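Local coordinates for SCARECROW-LIKE protein 7 (Oryza sativa Japonica Group, PDB 5HYZ) that binds DNA in vitro through its GRAS domain and probably acts as a transcription factor in plant development and abiotic stress resistance, at residues L76-K81 with R280-R285; D85-S90 with F266-V271; V147-L152 with M208-H213; A158-T163 with P182-V187; L232-V237 with C321-V326. One frame throughout, in Å; residues are numbered along the deposited sequence.

Contact 1: L76-K81 with R280-R285; sequences LTLCYK and RVRVER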
# COMPACT_ATOMS: atom_id res chain seq x y z
N LEU A 76 2.61 14.93 16.09
CA LEU A 76 2.07 13.58 16.08
C LEU A 76 1.30 13.20 14.82
O LEU A 76 1.43 12.10 14.33
CB LEU A 76 1.17 13.36 17.28
CG LEU A 76 1.91 13.19 18.59
CD1 LEU A 76 0.91 12.71 19.62
CD2 LEU A 76 3.07 12.20 18.41
N THR A 77 0.48 14.10 14.30
CA THR A 77 -0.36 13.71 13.19
C THR A 77 0.54 13.53 11.94
O THR A 77 0.39 12.54 11.17
CB THR A 77 -1.51 14.74 12.98
OG1 THR A 77 -2.52 14.17 12.13
CG2 THR A 77 -1.00 16.06 12.41
N LEU A 78 1.53 14.41 11.79
CA LEU A 78 2.49 14.27 10.71
C LEU A 78 3.32 13.00 10.86
O LEU A 78 3.65 12.33 9.86
CB LEU A 78 3.43 15.47 10.66
CG LEU A 78 3.07 16.59 9.69
CD1 LEU A 78 1.56 16.88 9.70
CD2 LEU A 78 3.87 17.81 10.10
N CYS A 79 3.68 12.71 12.11
CA CYS A 79 4.49 11.54 12.46
C CYS A 79 3.76 10.28 12.10
O CYS A 79 4.34 9.40 11.51
CB CYS A 79 4.81 11.51 13.95
SG CYS A 79 6.03 12.73 14.46
N TYR A 80 2.51 10.20 12.52
CA TYR A 80 1.64 9.07 12.23
C TYR A 80 1.60 8.83 10.73
O TYR A 80 1.74 7.68 10.28
CB TYR A 80 0.23 9.32 12.78
CG TYR A 80 -0.74 8.19 12.57
CD1 TYR A 80 -0.69 7.04 13.37
CD2 TYR A 80 -1.73 8.26 11.59
CE1 TYR A 80 -1.59 5.99 13.20
CE2 TYR A 80 -2.64 7.21 11.40
CZ TYR A 80 -2.57 6.08 12.22
OH TYR A 80 -3.46 5.02 12.01
N LYS A 81 1.41 9.89 9.97
CA LYS A 81 1.35 9.74 8.50
C LYS A 81 2.69 9.25 7.89
O LYS A 81 2.73 8.33 7.05
CB LYS A 81 0.92 11.09 7.88
CG LYS A 81 0.88 11.12 6.35
CD LYS A 81 -0.41 10.50 5.82
CE LYS A 81 -0.52 10.53 4.28
NZ LYS A 81 -1.92 10.18 3.83
N ARG A 280 11.78 11.64 8.98
CA ARG A 280 12.29 10.58 9.82
C ARG A 280 12.69 11.08 11.22
O ARG A 280 12.31 10.48 12.23
CB ARG A 280 13.47 9.93 9.16
CG ARG A 280 14.16 8.95 10.04
CD ARG A 280 15.23 8.27 9.30
NE ARG A 280 16.00 7.41 10.17
CZ ARG A 280 17.01 6.66 9.75
NH1 ARG A 280 17.35 6.67 8.47
NH2 ARG A 280 17.67 5.90 10.61
N VAL A 281 13.40 12.21 11.28
CA VAL A 281 13.78 12.79 12.57
C VAL A 281 12.58 13.23 13.36
O VAL A 281 12.55 13.09 14.58
CB VAL A 281 14.75 13.99 12.39
CG1 VAL A 281 15.23 14.46 13.74
CG2 VAL A 281 15.89 13.58 11.60
N ARG A 282 11.57 13.77 12.68
CA ARG A 282 10.38 14.17 13.38
C ARG A 282 9.80 12.94 14.09
O ARG A 282 9.41 13.02 15.24
CB ARG A 282 9.33 14.78 12.43
CG ARG A 282 8.12 15.35 13.17
CD ARG A 282 7.10 16.01 12.23
NE ARG A 282 7.75 17.02 11.40
CZ ARG A 282 8.10 16.85 10.12
NH1 ARG A 282 7.83 15.71 9.51
NH2 ARG A 282 8.70 17.83 9.45
N VAL A 283 9.72 11.82 13.39
CA VAL A 283 9.16 10.63 14.04
C VAL A 283 10.01 10.20 15.24
O VAL A 283 9.49 9.97 16.34
CB VAL A 283 9.06 9.46 13.03
CG1 VAL A 283 8.68 8.14 13.77
CG2 VAL A 283 8.04 9.81 11.96
N GLU A 284 11.30 10.09 15.00
CA GLU A 284 12.24 9.66 16.03
C GLU A 284 12.23 10.57 17.28
O GLU A 284 12.28 10.09 18.41
CB GLU A 284 13.64 9.54 15.42
CG GLU A 284 13.76 8.33 14.45
CD GLU A 284 14.98 8.38 13.58
OE1 GLU A 284 15.58 9.47 13.50
OE2 GLU A 284 15.35 7.35 12.97
N ARG A 285 12.09 11.87 17.09
CA ARG A 285 12.12 12.80 18.22
C ARG A 285 10.77 13.04 18.89
O ARG A 285 10.64 12.92 20.11
CB ARG A 285 12.71 14.13 17.74
CG ARG A 285 12.64 15.21 18.77
CD ARG A 285 13.22 16.48 18.25
NE ARG A 285 13.24 17.48 19.33
CZ ARG A 285 13.67 18.74 19.19
NH1 ARG A 285 14.13 19.17 18.02
NH2 ARG A 285 13.64 19.58 20.23
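Cys79 brings its sulfur up to Arg282 in a close van der Waals approach. SG lies 3.5 Å from the carbonyl O of Arg282 and 3.6 Å from CG of the same residue, between its backbone and the root of its side chain. A chi1 of -73° sets the sulfur beside the backbone N of Cys79, and from there it reaches the arginine. No hydrogen bond crosses between the segments.

Carbon packing does the rest. Val283 CG2 rests 3.7 Å from Cys79 O and 4.2 Å from Cys79 CB. Further along, CB of Leu78 meets CD of Arg282 at 4.0 Å. The arginine chain then bends at chi3, and Leu78 CD2 ends up over one face of the guanidinium, displaced toward its rim.

The short helical segments approach to 9.0 Å between axes at an angle of 114°, and Leu76 and Cys79 carry the packing on to Met287. Helix 74-86 leads into the Rossmann-like core of the GRAS domain, whereas helix 278-296 belongs to the helical bundle beside it.

Ionic pairing lies on the far side of helix 278-296. Arg280 NE donates to Glu284 OE2, one turn on, at 2.9 Å and almost perfectly straight (179°), with the acceptor in the guanidinium plane but the donor well above the carboxylate plane. Glu284 also pairs with Arg42, joining helix 39-57. On the other helix, Lys81 NZ bonds to Asn342 O of the second subunit.

Contact 2: D85-S90 with F266-V271; sequences DACPYS and FESLDV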
# COMPACT_ATOMS: atom_id res chain seq x y z
N ASP A 85 3.31 5.65 6.05
CA ASP A 85 3.83 5.54 4.70
C ASP A 85 5.15 4.70 4.64
O ASP A 85 5.44 4.03 3.67
CB ASP A 85 4.05 6.94 4.11
CG ASP A 85 4.50 6.88 2.67
OD1 ASP A 85 3.63 6.71 1.79
OD2 ASP A 85 5.72 6.98 2.42
N ALA A 86 5.93 4.70 5.70
CA ALA A 86 7.21 3.99 5.64
C ALA A 86 7.14 2.53 6.09
O ALA A 86 8.00 1.72 5.76
CB ALA A 86 8.24 4.73 6.50
N CYS A 87 6.15 2.22 6.92
CA CYS A 87 6.11 0.95 7.62
C CYS A 87 4.70 0.36 7.52
O CYS A 87 3.73 1.09 7.33
CB CYS A 87 6.45 1.15 9.09
SG CYS A 87 8.12 1.87 9.36
N PRO A 88 4.58 -0.95 7.68
CA PRO A 88 3.28 -1.62 7.53
C PRO A 88 2.48 -1.77 8.82
O PRO A 88 1.42 -2.46 8.81
CB PRO A 88 3.68 -3.00 7.01
CG PRO A 88 5.00 -3.26 7.67
CD PRO A 88 5.70 -1.92 7.70
N TYR A 89 2.95 -1.16 9.92
CA TYR A 89 2.31 -1.31 11.23
C TYR A 89 0.81 -1.04 11.25
O TYR A 89 0.03 -1.92 11.65
CB TYR A 89 3.03 -0.42 12.28
CG TYR A 89 4.53 -0.73 12.39
CD1 TYR A 89 4.97 -1.99 12.75
CD2 TYR A 89 5.48 0.25 12.14
CE1 TYR A 89 6.34 -2.30 12.82
CE2 TYR A 89 6.87 -0.04 12.22
CZ TYR A 89 7.27 -1.30 12.55
OH TYR A 89 8.63 -1.62 12.65
N SER A 90 0.38 0.15 10.81
CA SER A 90 -1.03 0.45 10.93
C SER A 90 -1.86 -0.38 9.96
O SER A 90 -2.97 -0.81 10.29
CB SER A 90 -1.32 1.98 10.75
OG SER A 90 -1.02 2.37 9.40
N PHE A 266 13.51 1.64 15.43
CA PHE A 266 14.51 2.53 14.79
C PHE A 266 15.13 1.86 13.58
O PHE A 266 15.33 2.53 12.55
CB PHE A 266 15.60 2.96 15.80
CG PHE A 266 15.21 4.17 16.62
CD1 PHE A 266 14.11 4.13 17.47
CD2 PHE A 266 15.95 5.35 16.55
CE1 PHE A 266 13.73 5.24 18.22
CE2 PHE A 266 15.60 6.46 17.30
CZ PHE A 266 14.50 6.42 18.13
N GLU A 267 15.46 0.57 13.70
CA GLU A 267 16.01 -0.17 12.57
C GLU A 267 15.03 -0.25 11.38
O GLU A 267 15.43 -0.08 10.21
CB GLU A 267 16.42 -1.56 12.99
CG GLU A 267 17.69 -1.62 13.81
CD GLU A 267 18.00 -3.03 14.32
OE1 GLU A 267 17.44 -3.99 13.72
OE2 GLU A 267 18.79 -3.18 15.31
N SER A 268 13.75 -0.48 11.67
CA SER A 268 12.77 -0.52 10.56
C SER A 268 12.61 0.86 9.88
O SER A 268 12.34 0.95 8.69
CB SER A 268 11.43 -1.05 11.08
OG SER A 268 10.75 -0.08 11.84
N LEU A 269 12.81 1.94 10.62
CA LEU A 269 12.83 3.25 9.95
C LEU A 269 14.05 3.39 9.05
O LEU A 269 13.98 4.04 8.00
CB LEU A 269 12.82 4.40 10.96
CG LEU A 269 11.53 4.69 11.73
CD1 LEU A 269 11.60 6.07 12.40
CD2 LEU A 269 10.33 4.59 10.82
N ASP A 270 15.17 2.83 9.50
CA ASP A 270 16.44 2.98 8.77
C ASP A 270 16.41 2.34 7.41
O ASP A 270 17.06 2.80 6.46
CB ASP A 270 17.59 2.36 9.55
CG ASP A 270 18.95 2.75 8.99
OD1 ASP A 270 19.16 3.96 8.78
OD2 ASP A 270 19.80 1.86 8.75
N VAL A 271 15.72 1.21 7.32
CA VAL A 271 15.69 0.54 6.02
C VAL A 271 14.74 1.28 5.08
O VAL A 271 14.88 1.21 3.85
CB VAL A 271 15.30 -0.98 6.20
CG1 VAL A 271 15.05 -1.64 4.87
CG2 VAL A 271 16.40 -1.72 6.92
O HOH W 1 9.90 -0.30 7.42
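Tyr89 points its hydroxyl across the gap at Ser268, and the two side chains meet through oxygen. OH donates to Ser268 OG at 2.7 Å. The serine oxygen lies at the edge of the phenol ring, in its plane, and the angle CZ-OH...OG is about 127°, so the hydroxyl is met from the side, clear of the ring face. Ser268 can offer its oxygen there because chi1 of 75° places OG between its own backbone N and carbonyl carbon. The same OG also hydrogen-bonds back to Leu265 O, one turn earlier, so it accepts from the tyrosine while giving its own proton to the helix. Two bonds of this kind fix its rotation.

Beside this pair, Cys87 aims its thiol at the same helix. SG is 3.8 Å from Leu269 CD2, an apolar touch, and lies 4.1 Å from Ser268 OG, beside the hydroxyl pair. A water next to Cys87 donates to Ala86 O at 3.2 Å and to Ser268 O at 3.0 Å and so joins the two backbones. Leu361 and Trp363 of strand 358-363 cover Tyr89 and Ser268 respectively, and Leu269 reaches on to Val283 and Phe288 of helix 278-296.

The backbone here makes a sharp corner: Cys87 leaves helix 74-86 and Pro88 takes the N-cap position of helix 89-104. This corner packs on helix 251-272 of the bundle, consistent with a junction between the Rossmann-like part and the helical part of the GRAS domain.

Contact 3: V147-L152 with M208-H213; sequences VPSPLL and MLQLYH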
# COMPACT_ATOMS: atom_id res chain seq x y z
N VAL A 147 -14.80 7.62 18.76
CA VAL A 147 -14.15 8.40 19.82
C VAL A 147 -12.79 8.80 19.28
O VAL A 147 -11.96 7.91 18.90
CB VAL A 147 -14.01 7.59 21.10
CG1 VAL A 147 -13.21 8.35 22.13
CG2 VAL A 147 -15.38 7.13 21.65
N PRO A 148 -12.48 10.10 19.24
CA PRO A 148 -11.25 10.52 18.56
C PRO A 148 -10.01 10.09 19.32
O PRO A 148 -9.92 10.15 20.54
CB PRO A 148 -11.32 12.07 18.55
CG PRO A 148 -12.31 12.43 19.64
CD PRO A 148 -13.31 11.24 19.66
N SER A 149 -9.03 9.64 18.56
CA SER A 149 -7.73 9.31 19.14
C SER A 149 -7.01 10.53 19.72
O SER A 149 -7.13 11.63 19.18
CB SER A 149 -6.85 8.68 18.03
OG SER A 149 -5.50 8.70 18.46
N PRO A 150 -6.21 10.33 20.80
CA PRO A 150 -5.38 11.43 21.30
C PRO A 150 -4.46 11.97 20.21
O PRO A 150 -4.05 13.14 20.30
CB PRO A 150 -4.57 10.76 22.43
CG PRO A 150 -5.39 9.64 22.85
CD PRO A 150 -6.13 9.15 21.66
N LEU A 151 -4.13 11.17 19.20
CA LEU A 151 -3.29 11.66 18.08
C LEU A 151 -3.92 12.86 17.37
O LEU A 151 -3.21 13.70 16.80
CB LEU A 151 -3.04 10.57 17.06
CG LEU A 151 -2.05 9.44 17.37
CD1 LEU A 151 -2.38 8.19 16.60
CD2 LEU A 151 -0.62 9.87 17.07
N LEU A 152 -5.25 12.97 17.39
CA LEU A 152 -5.91 14.14 16.78
C LEU A 152 -5.85 15.42 17.62
O LEU A 152 -6.32 16.48 17.19
CB LEU A 152 -7.37 13.83 16.47
CG LEU A 152 -7.63 12.63 15.54
CD1 LEU A 152 -9.16 12.44 15.36
CD2 LEU A 152 -6.94 12.84 14.19
N MSE A 208 -7.62 0.23 18.62
CA MSE A 208 -6.34 0.08 17.89
C MSE A 208 -5.37 1.14 18.40
O MSE A 208 -5.57 2.38 18.24
CB MSE A 208 -6.48 0.23 16.35
CG MSE A 208 -7.52 -0.66 15.77
SE MSE A 208 -6.33 -2.39 15.59
CE MSE A 208 -4.72 -0.92 15.25
N LEU A 209 -4.32 0.68 19.07
CA LEU A 209 -3.29 1.57 19.64
C LEU A 209 -3.93 2.68 20.48
O LEU A 209 -3.69 3.87 20.26
CB LEU A 209 -2.43 2.16 18.53
CG LEU A 209 -1.71 1.10 17.66
CD1 LEU A 209 -0.78 1.77 16.62
CD2 LEU A 209 -0.93 0.11 18.58
N GLN A 210 -4.78 2.29 21.42
CA GLN A 210 -5.55 3.27 22.14
C GLN A 210 -5.54 2.95 23.62
O GLN A 210 -5.37 3.83 24.45
CB GLN A 210 -6.99 3.29 21.63
CG GLN A 210 -7.96 4.15 22.53
CD GLN A 210 -7.58 5.57 22.47
OE1 GLN A 210 -7.06 6.03 21.46
NE2 GLN A 210 -7.78 6.29 23.58
N LEU A 211 -5.75 1.67 23.96
CA LEU A 211 -6.05 1.31 25.32
C LEU A 211 -4.83 1.51 26.19
O LEU A 211 -4.97 1.78 27.41
CB LEU A 211 -6.53 -0.14 25.37
CG LEU A 211 -7.56 -0.62 26.34
CD1 LEU A 211 -8.74 0.42 26.41
CD2 LEU A 211 -7.99 -2.06 25.94
N TYR A 212 -3.63 1.47 25.59
CA TYR A 212 -2.45 1.62 26.46
C TYR A 212 -2.44 3.01 27.14
O TYR A 212 -1.85 3.20 28.20
CB TYR A 212 -1.17 1.44 25.69
CG TYR A 212 -0.82 2.59 24.73
CD1 TYR A 212 -1.37 2.66 23.44
CD2 TYR A 212 0.09 3.60 25.13
CE1 TYR A 212 -1.03 3.71 22.57
CE2 TYR A 212 0.43 4.63 24.26
CZ TYR A 212 -0.13 4.70 23.00
OH TYR A 212 0.23 5.73 22.15
N HIS A 213 -3.07 3.98 26.49
CA HIS A 213 -3.16 5.34 27.09
C HIS A 213 -3.84 5.34 28.45
O HIS A 213 -3.60 6.24 29.26
CB HIS A 213 -3.94 6.32 26.21
CG HIS A 213 -3.25 6.68 24.95
ND1 HIS A 213 -2.08 7.39 24.92
CD2 HIS A 213 -3.58 6.42 23.66
CE1 HIS A 213 -1.72 7.58 23.66
NE2 HIS A 213 -2.60 6.98 22.88
O HOH W 2 -5.90 5.56 19.36
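Gln210 starts with CG anti to its backbone N (chi1 170°) and then bends at chi2 (65°), which brings its amide alongside Pro150 CD. OE1 comes to 3.3 Å from Pro150 CD, and NE2 follows at 3.8 Å from the same carbon. His213 has CG anti to its carbonyl carbon, and this presents a ring face to the proline. Pro150 CG stands 4.0 Å from the centroid of that ring, 21° off the normal, a CH-pi contact over the face.

Tyr212 CZ lies over the opposite face of the imidazole, toward its rim, while ND1 of the histidine hydrogen-bonds to Glu306 OE1. Pro150 lies within an ST turn: Ser149 OG accepts from Leu151 N at 2.9 Å, just after the strand.

Leu211, Tyr212 and His213 are the first three residues of a predicted LXXLL motif. Strands 141-148 and 202-208 flank strand 110-118 in the parallel sheet, and both loops leave from their C-terminal ends, the edge where Rossmann-like folds usually place their binding sites.

Contact 4: A158-T163 with P182-V187; sequences ASLAAT and PLLRPV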
# COMPACT_ATOMS: atom_id res chain seq x y z
N ALA A 158 -12.31 19.46 13.11
CA ALA A 158 -12.18 19.60 11.66
C ALA A 158 -11.82 18.24 11.06
O ALA A 158 -12.35 17.82 10.02
CB ALA A 158 -11.10 20.66 11.31
N SER A 159 -10.93 17.56 11.76
CA SER A 159 -10.45 16.26 11.25
C SER A 159 -11.61 15.23 11.24
O SER A 159 -11.83 14.54 10.25
CB SER A 159 -9.28 15.75 12.12
OG SER A 159 -8.83 14.51 11.56
N LEU A 160 -12.39 15.18 12.33
CA LEU A 160 -13.50 14.24 12.40
C LEU A 160 -14.55 14.52 11.39
O LEU A 160 -15.10 13.63 10.80
CB LEU A 160 -14.16 14.28 13.81
CG LEU A 160 -13.35 13.70 14.94
CD1 LEU A 160 -13.99 14.10 16.36
CD2 LEU A 160 -13.25 12.16 14.78
N ALA A 161 -14.92 15.80 11.23
CA ALA A 161 -15.91 16.13 10.23
C ALA A 161 -15.47 15.73 8.83
O ALA A 161 -16.27 15.29 8.02
CB ALA A 161 -16.24 17.68 10.29
N ALA A 162 -14.20 15.95 8.53
CA ALA A 162 -13.73 15.58 7.20
C ALA A 162 -13.77 14.05 7.00
O ALA A 162 -14.08 13.58 5.93
CB ALA A 162 -12.32 16.13 6.94
N THR A 163 -13.38 13.33 8.04
CA THR A 163 -13.46 11.84 7.99
C THR A 163 -14.91 11.36 7.83
O THR A 163 -15.22 10.44 7.10
CB THR A 163 -12.85 11.25 9.27
OG1 THR A 163 -11.45 11.51 9.29
CG2 THR A 163 -13.13 9.74 9.44
N PRO A 182 -19.52 11.20 16.00
CA PRO A 182 -18.44 11.26 17.00
C PRO A 182 -18.94 11.33 18.42
O PRO A 182 -20.09 11.72 18.64
CB PRO A 182 -17.76 12.57 16.67
CG PRO A 182 -18.95 13.47 16.33
CD PRO A 182 -19.89 12.57 15.53
N LEU A 183 -18.09 10.97 19.38
CA LEU A 183 -18.34 11.25 20.81
C LEU A 183 -17.16 12.05 21.29
O LEU A 183 -16.04 11.55 21.33
CB LEU A 183 -18.52 9.93 21.62
CG LEU A 183 -19.74 9.08 21.26
CD1 LEU A 183 -19.71 7.82 22.08
CD2 LEU A 183 -21.08 9.86 21.59
N LEU A 184 -17.39 13.34 21.63
CA LEU A 184 -16.31 14.26 22.00
C LEU A 184 -16.06 14.38 23.47
O LEU A 184 -15.02 14.95 23.84
CB LEU A 184 -16.62 15.67 21.45
CG LEU A 184 -16.94 15.68 19.95
CD1 LEU A 184 -17.39 17.13 19.53
CD2 LEU A 184 -15.72 15.29 19.17
N ARG A 185 -16.99 13.93 24.31
CA ARG A 185 -16.74 14.02 25.75
C ARG A 185 -15.69 13.02 26.14
O ARG A 185 -15.51 12.03 25.45
CB ARG A 185 -18.01 13.78 26.56
CG ARG A 185 -18.99 15.00 26.39
CD ARG A 185 -20.42 14.48 26.28
NE ARG A 185 -20.75 13.83 27.45
CZ ARG A 185 -21.49 12.73 27.56
NH1 ARG A 185 -22.09 12.06 26.56
NH2 ARG A 185 -21.64 12.34 28.77
N PRO A 186 -14.97 13.30 27.26
CA PRO A 186 -13.97 12.32 27.75
C PRO A 186 -14.55 10.95 27.97
O PRO A 186 -15.63 10.77 28.50
CB PRO A 186 -13.53 12.89 29.12
CG PRO A 186 -13.94 14.37 29.12
CD PRO A 186 -15.12 14.49 28.14
N VAL A 187 -13.77 9.93 27.62
CA VAL A 187 -14.30 8.56 27.69
C VAL A 187 -14.69 8.19 29.09
O VAL A 187 -15.66 7.42 29.31
CB VAL A 187 -13.24 7.55 27.14
CG1 VAL A 187 -13.75 6.14 27.31
CG2 VAL A 187 -13.04 7.80 25.70
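Leu160, on the connecting helix of a beta-alpha-beta unit, touches Pro182 and Leu184 where the chain leaves the second strand of that unit. The unit runs from strand 141-148 through helix 157-174 to strand 177-182, and the helix folds back across the sheet so that its buried leucine faces the strand ends.

One methyl does the touching. CD1 of Leu160 is 3.5 Å from CD2 of Leu184 and 4.1 Å from CB of Pro182, and all three groups are aliphatic, so the contact is pure carbon packing with no hydrogen bond across it. With chi1 at -70°, Leu160 sends CG anti to its carbonyl carbon, and the side chain extends from the helix toward the strand end. The two leucines run in opposite directions alongside each other.

Such a crossover packs its helix against the sheet in Rossmann-like folds, and here the second strand of the unit, 177-182, is the edge strand of the parallel sheet. The same leucine also lies on Pro148 of strand 141-148 and on Ile118 of strand 110-118, so it spans three neighbouring strands.

Past Pro182 the chain keeps its hold on the sheet for one more residue, Leu183 making a backbone bond to Gly146 while its side chain points away from the helix. Leu184 then turns out of the extended conformation. Pro182 and Leu184 lie in the predicted leucine repeat II.

Contact 5: L232-V237 with C321-V326; sequences LSPAVV and CGFEPV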
# COMPACT_ATOMS: atom_id res chain seq x y z
N LEU A 232 -21.93 -3.40 25.76
CA LEU A 232 -22.57 -3.24 24.46
C LEU A 232 -22.89 -4.57 23.78
O LEU A 232 -23.39 -4.63 22.65
CB LEU A 232 -21.64 -2.39 23.55
CG LEU A 232 -21.22 -1.04 24.14
CD1 LEU A 232 -20.39 -0.26 23.09
CD2 LEU A 232 -22.46 -0.17 24.56
N SER A 233 -22.61 -5.63 24.50
CA SER A 233 -22.72 -7.03 24.09
C SER A 233 -22.10 -7.26 22.69
O SER A 233 -22.77 -7.76 21.79
CB SER A 233 -24.18 -7.50 24.04
OG SER A 233 -24.72 -7.45 25.33
N PRO A 234 -20.84 -6.86 22.53
CA PRO A 234 -20.24 -6.97 21.17
C PRO A 234 -20.07 -8.39 20.69
O PRO A 234 -19.75 -9.34 21.43
CB PRO A 234 -18.88 -6.24 21.36
CG PRO A 234 -18.60 -6.34 22.88
CD PRO A 234 -19.93 -6.26 23.52
N ALA A 235 -20.24 -8.55 19.38
CA ALA A 235 -19.93 -9.79 18.72
C ALA A 235 -18.46 -10.07 18.79
O ALA A 235 -18.01 -11.26 18.77
CB ALA A 235 -20.39 -9.71 17.24
N VAL A 236 -17.65 -8.98 18.80
CA VAL A 236 -16.20 -9.10 18.91
C VAL A 236 -15.62 -7.75 19.37
O VAL A 236 -16.19 -6.69 19.10
CB VAL A 236 -15.56 -9.53 17.52
CG1 VAL A 236 -15.65 -8.38 16.50
CG2 VAL A 236 -14.08 -9.95 17.73
N VAL A 237 -14.48 -7.81 20.03
CA VAL A 237 -13.69 -6.67 20.42
C VAL A 237 -12.31 -6.90 19.88
O VAL A 237 -11.68 -7.96 20.16
CB VAL A 237 -13.61 -6.53 21.96
CG1 VAL A 237 -12.68 -5.33 22.33
CG2 VAL A 237 -15.02 -6.34 22.58
N CYS A 321 -11.96 -8.86 32.82
CA CYS A 321 -13.16 -8.11 32.50
C CYS A 321 -14.20 -8.97 31.83
O CYS A 321 -15.21 -8.47 31.38
CB CYS A 321 -12.78 -6.87 31.64
SG CYS A 321 -11.81 -5.67 32.62
N GLY A 322 -13.96 -10.27 31.76
CA GLY A 322 -15.01 -11.17 31.36
C GLY A 322 -14.96 -11.55 29.89
O GLY A 322 -15.87 -12.20 29.42
N PHE A 323 -13.91 -11.14 29.16
CA PHE A 323 -13.78 -11.54 27.74
C PHE A 323 -13.05 -12.86 27.57
O PHE A 323 -12.26 -13.22 28.43
CB PHE A 323 -13.00 -10.46 26.97
CG PHE A 323 -13.78 -9.17 26.83
CD1 PHE A 323 -14.82 -9.07 25.89
CD2 PHE A 323 -13.48 -8.09 27.65
CE1 PHE A 323 -15.55 -7.86 25.72
CE2 PHE A 323 -14.20 -6.87 27.53
CZ PHE A 323 -15.26 -6.77 26.56
N GLU A 324 -13.23 -13.52 26.43
CA GLU A 324 -12.50 -14.74 26.12
C GLU A 324 -11.86 -14.57 24.74
O GLU A 324 -12.41 -13.87 23.89
CB GLU A 324 -13.44 -15.96 26.14
CG GLU A 324 -14.33 -16.02 24.93
CD GLU A 324 -15.37 -17.12 24.97
OE1 GLU A 324 -15.53 -17.76 26.02
OE2 GLU A 324 -16.04 -17.33 23.92
N PRO A 325 -10.73 -15.22 24.52
CA PRO A 325 -10.04 -15.14 23.22
C PRO A 325 -10.89 -15.70 22.10
O PRO A 325 -11.67 -16.66 22.26
CB PRO A 325 -8.76 -15.98 23.42
CG PRO A 325 -8.68 -16.29 24.88
CD PRO A 325 -10.07 -16.14 25.47
N VAL A 326 -10.78 -15.07 20.93
CA VAL A 326 -11.43 -15.54 19.70
C VAL A 326 -10.29 -15.86 18.71
O VAL A 326 -9.47 -14.99 18.41
CB VAL A 326 -12.37 -14.47 19.14
CG1 VAL A 326 -12.92 -14.89 17.78
CG2 VAL A 326 -13.53 -14.21 20.16
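Val237 and Phe323 are the residues whose backbones come closest, yet their CA atoms remain 8.8 Å apart, so side chains must close the gap between the start of strand 236-242 and the chain leaving helix 311-320.

Phe323 does the reaching. With chi1 at -69° its CG stands anti to the carbonyl carbon, and the ring extends across toward the valine. CE1 meets Val237 CG2 at 3.5 Å, and CZ, behind it, is 4.0 Å from the same methyl. The two side chains cross at about a right angle. That valine branch is the one anti to the carbonyl carbon of Val237. More loosely, CG of Pro234 approaches the ring edge, near the ring plane, at 4.4 Å from CE1.

Helix 311-320 ends in a Schellman motif with Gly322 (phi 97°) as its C-prime residue, and Phe323 follows directly. Lys230 NZ bonds to Gly322 O, and the phenylalanine also packs on Trp374 and on the lysine side chain.

Strand 366-374 lies between strand 236-242 and the short, weakly bonded strand 325-326 and runs antiparallel to both. Together with the five parallel strands before it, this makes an order resembling that of class I SAM-dependent methyltransferases, where an antiparallel strand is inserted next to the last parallel one of a Rossmann-like sheet.

All five contacts lie in one GRAS domain. Contacts 1 and 2 share helix 74-86, their centres about 11 Å apart, where helices 251-272 and 278-296 of the bundle meet the core; Arg280 NH2 joins Asp270 OD1 in a salt bridge between them at 3.1 Å. Contacts 3 and 4, centres about 12 Å apart, follow strand 141-148 and the helix after it, and Leu151 links contact 3 to contact 1. Contact 5 is about 33 Å from contact 1 between centres, on the opposite side of the chain's centre, across the sheet from contact 4's edge strand 177-182. Along the chain, contact 4 nests in 3, 3 in 2 and 2 in 1, whereas 5 crosses 1 and 2, because both bundle helices are inserted between core strands.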